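Local coordinates for protein taurocyamine kinase (Schistosoma mansoni, PDB 4WOD) that catalyses the reversible transfer of phosphate between ATP and taurocyamine, a magnesium-dependent reaction of the ATP:guanido phosphotransferase family, at residues A[374-377]-A[383-386]; A[410-415]-A[438-443]. The protein carries 4 engineered substitutions. All blocks are in the same frame, centred on the assembly; numbering follows the deposited sequence.

Contact 1: A[374-377]-A[383-386]; sequences KLLE and KCYT
Cys-384 is the first residue of 383-386 to meet the other segment, and it does so through sulfur. Its SG lies 4.4 Å from CD1 of Leu-376, a loose apolar contact. With SG anti to the backbone N (chi1 180°), the sulfur is carried toward Leu-376. Cys-384 also sits at the N-cap of helix 385-388, where its sulfur caps a backbone N in the first turn. The thiol therefore has a polar task at the helix start and an apolar neighbour in Leu-376. Tyr-385 opens the helix but turns its ring elsewhere, to Tyr-447 on helix 437-448.

Thr-386 follows and gives the second half of the contact. Its methyl CG2 is 4.1 Å from CD2 of Leu-376. The same CD2 lies 4.0 Å from the backbone O of Thr-386. The -53° chi1 sends the methyl to Leu-376 and leaves OG1 for a weak hydrogen bond to the O of Ile-423. The backbone O accepts a hydrogen bond from Tyr-439.

Leu-376, on helix 369-376, divides its two methyls between the partners: CD1 goes to the sulfur, CD2 to the threonine. It also touches Leu-390.

The contact packs the helical N-terminal domain of the second phosphagen kinase repeat. The Thr-386 side chain is about 8 Å from that of Cys-631, the predicted active-site residue. All three touching residues are buried, yet no hydrogen bond links the two segments. In all, 104 Å² is buried. The chemistry implies light apolar packing between helix 369-376 and the start of helix 385-388, while O and OG1 of Thr-386 find partners outside the segments.

Contact 2: A[410-415]-A[438-443]; sequences AHMIRN and DYLDPL
Met-412 reaches from helix 409-418 to helix 437-448, where Tyr-439 and Leu-440 receive it. Its CB points toward the other helix. The chain runs on extended through CG to sulfur. CB touches nothing across the gap, and CG only comes near the CE2 edge of Tyr-439. SD is the main touching atom. It lies 3.7 Å from CE2 of Tyr-439, near the ring plane and at the ring edge. The distance from SD to the centroid of the Tyr-439 ring is 4.9 Å, in a direction 74° off the ring normal. This is an edge-on Met-aromatic contact. SD also lies 3.7 Å from CD2 of Leu-440, and these two side chains meet tip to tip. The chain then bends at chi3 (44°), and the methyl CE comes to 4.1 Å from CD1 of Leu-440.

Ile-413 touches the far end of the same tyrosine. Its CG2 is 3.5 Å from OH and 4.0 Å from CZ of Tyr-439, in an oblique approach. The hydroxyl has its polar partner elsewhere, in the backbone O of Thr-386.

The short helix segments stand 12.6 Å apart at the closest approach of their axes, with 45° between their directions. Met-412 and Tyr-439 span most of that distance, and all four touching residues are buried. Leu-440 lies about 9 Å, between side chains, from Cys-631, the predicted active-site residue. The arrangement is interhelical core packing in the small, helical N-terminal domain of a phosphagen kinase, here that of the second repeat.

After the first repeat, the chain enters helix 369-376 and turns through a short loop into helix 385-388. Contact 1 closes that loop, with five residues between its segments. The chain then runs through helix 392-398 to helix 409-418. Contact 2 closes the longer stretch from there to helix 437-448, with 22 residues between its segments. The two contacts are in series, neither nested nor crossed. The centres of contact 1 and contact 2 lie about 10 Å apart, and the two touch. Thr-386 packs CG2 on Ile-413 CG2 at 3.6 Å, and Tyr-385 O meets Leu-443 CD1 at 3.5 Å. Four helices of the N-terminal domain of the second phosphagen kinase repeat are thereby tied together.

Contact 1: A[374-377]-A[383-386]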
loop_
_atom_site.group_PDB
_atom_site.type_symbol
_atom_site.label_atom_id
_atom_site.label_comp_id
_atom_site.label_asym_id
_atom_site.label_seq_id
_atom_site.Cartn_x
_atom_site.Cartn_y
_atom_site.Cartn_z
ATOM N N LYS A 374 2.308 18.704 10.643
ATOM C CA LYS A 374 1.933 18.013 11.881
ATOM C C LYS A 374 2.382 16.557 11.819
ATOM O O LYS A 374 2.986 16.058 12.767
ATOM C CB LYS A 374 0.427 18.108 12.139
ATOM C CG LYS A 374 -0.071 19.536 12.327
ATOM C CD LYS A 374 -1.428 19.581 13.024
ATOM C CE LYS A 374 -2.530 20.133 12.103
ATOM N NZ LYS A 374 -2.854 21.567 12.366
ATOM N N LEU A 375 2.149 15.881 10.696
ATOM C CA LEU A 375 2.619 14.487 10.587
ATOM C C LEU A 375 4.147 14.398 10.725
ATOM O O LEU A 375 4.680 13.435 11.300
ATOM C CB LEU A 375 2.162 13.850 9.268
ATOM C CG LEU A 375 0.656 13.648 9.069
ATOM C CD1 LEU A 375 0.341 13.125 7.673
ATOM C CD2 LEU A 375 0.096 12.708 10.123
ATOM N N LEU A 376 4.842 15.415 10.222
ATOM C CA LEU A 376 6.302 15.444 10.232
ATOM C C LEU A 376 6.875 15.609 11.643
ATOM O O LEU A 376 8.054 15.345 11.877
ATOM C CB LEU A 376 6.797 16.563 9.317
ATOM C CG LEU A 376 8.283 16.641 8.972
ATOM C CD1 LEU A 376 8.785 15.362 8.278
ATOM C CD2 LEU A 376 8.553 17.892 8.109
ATOM N N GLU A 377 6.039 16.022 12.595
ATOM C CA GLU A 377 6.494 16.184 13.975
ATOM C C GLU A 377 7.048 14.891 14.576
ATOM O O GLU A 377 7.801 14.931 15.543
ATOM C CB GLU A 377 5.357 16.722 14.846
ATOM C CG GLU A 377 4.957 18.118 14.434
ATOM C CD GLU A 377 4.105 18.820 15.467
ATOM O OE1 GLU A 377 3.760 18.195 16.496
ATOM O OE2 GLU A 377 3.770 19.998 15.231
ATOM N N LYS A 383 17.909 14.760 13.231
ATOM C CA LYS A 383 18.488 14.016 12.112
ATOM C C LYS A 383 17.748 14.241 10.796
ATOM O O LYS A 383 18.278 13.959 9.724
ATOM C CB LYS A 383 18.524 12.511 12.411
ATOM C CG LYS A 383 18.397 12.137 13.873
ATOM C CD LYS A 383 18.299 10.628 14.030
ATOM C CE LYS A 383 17.382 10.249 15.179
ATOM N NZ LYS A 383 17.252 8.770 15.290
ATOM N N CYS A 384 16.523 14.741 10.876
ATOM C CA CYS A 384 15.684 14.885 9.696
ATOM C C CYS A 384 15.759 16.301 9.139
ATOM O O CYS A 384 15.146 17.227 9.677
ATOM C CB CYS A 384 14.235 14.522 10.024
ATOM S SG CYS A 384 13.099 14.674 8.649
ATOM N N TYR A 385 16.507 16.462 8.050
ATOM C CA TYR A 385 16.691 17.776 7.422
ATOM C C TYR A 385 15.363 18.414 7.035
ATOM O O TYR A 385 15.178 19.626 7.197
ATOM C CB TYR A 385 17.577 17.655 6.184
ATOM C CG TYR A 385 18.982 17.187 6.481
ATOM C CD1 TYR A 385 19.987 18.093 6.769
ATOM C CD2 TYR A 385 19.300 15.834 6.462
ATOM C CE1 TYR A 385 21.282 17.670 7.031
ATOM C CE2 TYR A 385 20.589 15.395 6.729
ATOM C CZ TYR A 385 21.574 16.321 7.019
ATOM O OH TYR A 385 22.853 15.901 7.282
ATOM N N THR A 386 14.455 17.581 6.529
ATOM C CA THR A 386 13.165 18.021 6.020
ATOM C C THR A 386 12.393 18.795 7.089
ATOM O O THR A 386 11.785 19.831 6.808
ATOM C CB THR A 386 12.323 16.811 5.529
ATOM O OG1 THR A 386 13.097 16.026 4.593
ATOM C CG2 THR A 386 11.016 17.268 4.892
#

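Contact 2: A[410-415]-A[438-443]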
loop_
_atom_site.group_PDB
_atom_site.type_symbol
_atom_site.label_atom_id
_atom_site.label_comp_id
_atom_site.label_asym_id
_atom_site.label_seq_id
_atom_site.Cartn_x
_atom_site.Cartn_y
_atom_site.Cartn_z
ATOM N N ALA A 410 4.566 21.659 0.290
ATOM C CA ALA A 410 3.845 20.526 0.837
ATOM C C ALA A 410 4.191 19.266 0.054
ATOM O O ALA A 410 4.449 18.212 0.639
ATOM C CB ALA A 410 2.374 20.783 0.807
ATOM N N HIS A 411 4.229 19.392 -1.275
ATOM C CA HIS A 411 4.643 18.280 -2.125
ATOM C C HIS A 411 5.971 17.685 -1.676
ATOM O O HIS A 411 6.135 16.460 -1.639
ATOM C CB HIS A 411 4.777 18.729 -3.593
ATOM C CG HIS A 411 3.491 18.712 -4.351
ATOM N ND1 HIS A 411 2.917 19.855 -4.869
ATOM C CD2 HIS A 411 2.663 17.693 -4.674
ATOM C CE1 HIS A 411 1.802 19.535 -5.497
ATOM N NE2 HIS A 411 1.621 18.230 -5.386
ATOM N N MET A 412 6.926 18.549 -1.347
ATOM C CA MET A 412 8.291 18.070 -1.188
ATOM C C MET A 412 8.573 17.525 0.221
ATOM O O MET A 412 9.471 16.712 0.392
ATOM C CB MET A 412 9.299 19.170 -1.584
ATOM C CG MET A 412 9.593 20.255 -0.559
ATOM S SD MET A 412 10.934 21.373 -1.145
ATOM C CE MET A 412 10.397 21.603 -2.823
ATOM N N ILE A 413 7.779 17.901 1.218
ATOM C CA ILE A 413 7.966 17.297 2.541
ATOM C C ILE A 413 7.082 16.054 2.766
ATOM O O ILE A 413 7.248 15.351 3.769
ATOM C CB ILE A 413 7.687 18.308 3.691
ATOM C CG1 ILE A 413 6.195 18.642 3.761
ATOM C CG2 ILE A 413 8.572 19.570 3.553
ATOM C CD1 ILE A 413 5.761 19.181 5.116
ATOM N N ARG A 414 6.185 15.761 1.827
ATOM C CA ARG A 414 5.218 14.674 1.994
ATOM C C ARG A 414 5.881 13.324 2.295
ATOM O O ARG A 414 5.413 12.578 3.178
ATOM C CB ARG A 414 4.326 14.538 0.756
ATOM C CG ARG A 414 3.088 13.704 1.020
ATOM C CD ARG A 414 2.174 13.550 -0.208
ATOM N NE ARG A 414 0.886 12.964 0.176
ATOM C CZ ARG A 414 0.662 11.653 0.288
ATOM N NH1 ARG A 414 1.632 10.777 0.032
ATOM N NH2 ARG A 414 -0.531 11.215 0.664
ATOM N N ASN A 415 6.962 13.000 1.585
ATOM C CA ASN A 415 7.605 11.705 1.839
ATOM C C ASN A 415 8.070 11.611 3.299
ATOM O O ASN A 415 7.957 10.556 3.933
ATOM C CB ASN A 415 8.794 11.446 0.895
ATOM C CG ASN A 415 9.929 12.426 1.091
ATOM O OD1 ASN A 415 9.758 13.620 0.931
ATOM N ND2 ASN A 415 11.079 11.927 1.498
ATOM N N ASP A 438 14.585 29.620 0.403
ATOM C CA ASP A 438 14.703 29.870 1.841
ATOM C C ASP A 438 14.596 28.581 2.630
ATOM O O ASP A 438 15.092 28.487 3.752
ATOM C CB ASP A 438 13.628 30.843 2.326
ATOM C CG ASP A 438 13.936 32.285 1.967
ATOM O OD1 ASP A 438 14.909 32.536 1.236
ATOM O OD2 ASP A 438 13.216 33.177 2.441
ATOM N N TYR A 439 13.909 27.597 2.065
ATOM C CA TYR A 439 13.850 26.288 2.706
ATOM C C TYR A 439 14.998 25.411 2.233
ATOM O O TYR A 439 15.699 24.806 3.040
ATOM C CB TYR A 439 12.512 25.622 2.421
ATOM C CG TYR A 439 12.381 24.191 2.875
ATOM C CD1 TYR A 439 12.277 23.878 4.224
ATOM C CD2 TYR A 439 12.318 23.151 1.951
ATOM C CE1 TYR A 439 12.128 22.570 4.641
ATOM C CE2 TYR A 439 12.163 21.839 2.362
ATOM C CZ TYR A 439 12.070 21.557 3.714
ATOM O OH TYR A 439 11.922 20.251 4.142
ATOM N N LEU A 440 15.192 25.342 0.918
ATOM C CA LEU A 440 16.111 24.350 0.366
ATOM C C LEU A 440 17.595 24.725 0.528
ATOM O O LEU A 440 18.438 23.840 0.693
ATOM C CB LEU A 440 15.789 24.093 -1.113
ATOM C CG LEU A 440 14.495 23.301 -1.409
ATOM C CD1 LEU A 440 14.099 23.393 -2.882
ATOM C CD2 LEU A 440 14.648 21.829 -1.007
ATOM N N ASP A 441 17.929 26.016 0.495
ATOM C CA ASP A 441 19.337 26.387 0.484
ATOM C C ASP A 441 20.042 26.109 1.814
ATOM O O ASP A 441 21.128 25.546 1.813
ATOM C CB ASP A 441 19.523 27.854 0.102
ATOM C CG ASP A 441 20.981 28.201 -0.129
ATOM O OD1 ASP A 441 21.530 27.766 -1.164
ATOM O OD2 ASP A 441 21.576 28.885 0.725
ATOM N N PRO A 442 19.434 26.491 2.958
ATOM C CA PRO A 442 20.130 26.112 4.196
ATOM C C PRO A 442 20.203 24.585 4.380
ATOM O O PRO A 442 21.222 24.062 4.846
ATOM C CB PRO A 442 19.279 26.769 5.302
ATOM C CG PRO A 442 17.948 27.019 4.683
ATOM C CD PRO A 442 18.245 27.327 3.228
ATOM N N LEU A 443 19.145 23.892 3.981
ATOM C CA LEU A 443 19.084 22.430 4.040
ATOM C C LEU A 443 20.207 21.768 3.240
ATOM O O LEU A 443 20.805 20.776 3.677
ATOM C CB LEU A 443 17.721 21.949 3.522
ATOM C CG LEU A 443 17.356 20.461 3.655
ATOM C CD1 LEU A 443 15.838 20.290 3.820
ATOM C CD2 LEU A 443 17.877 19.634 2.465
#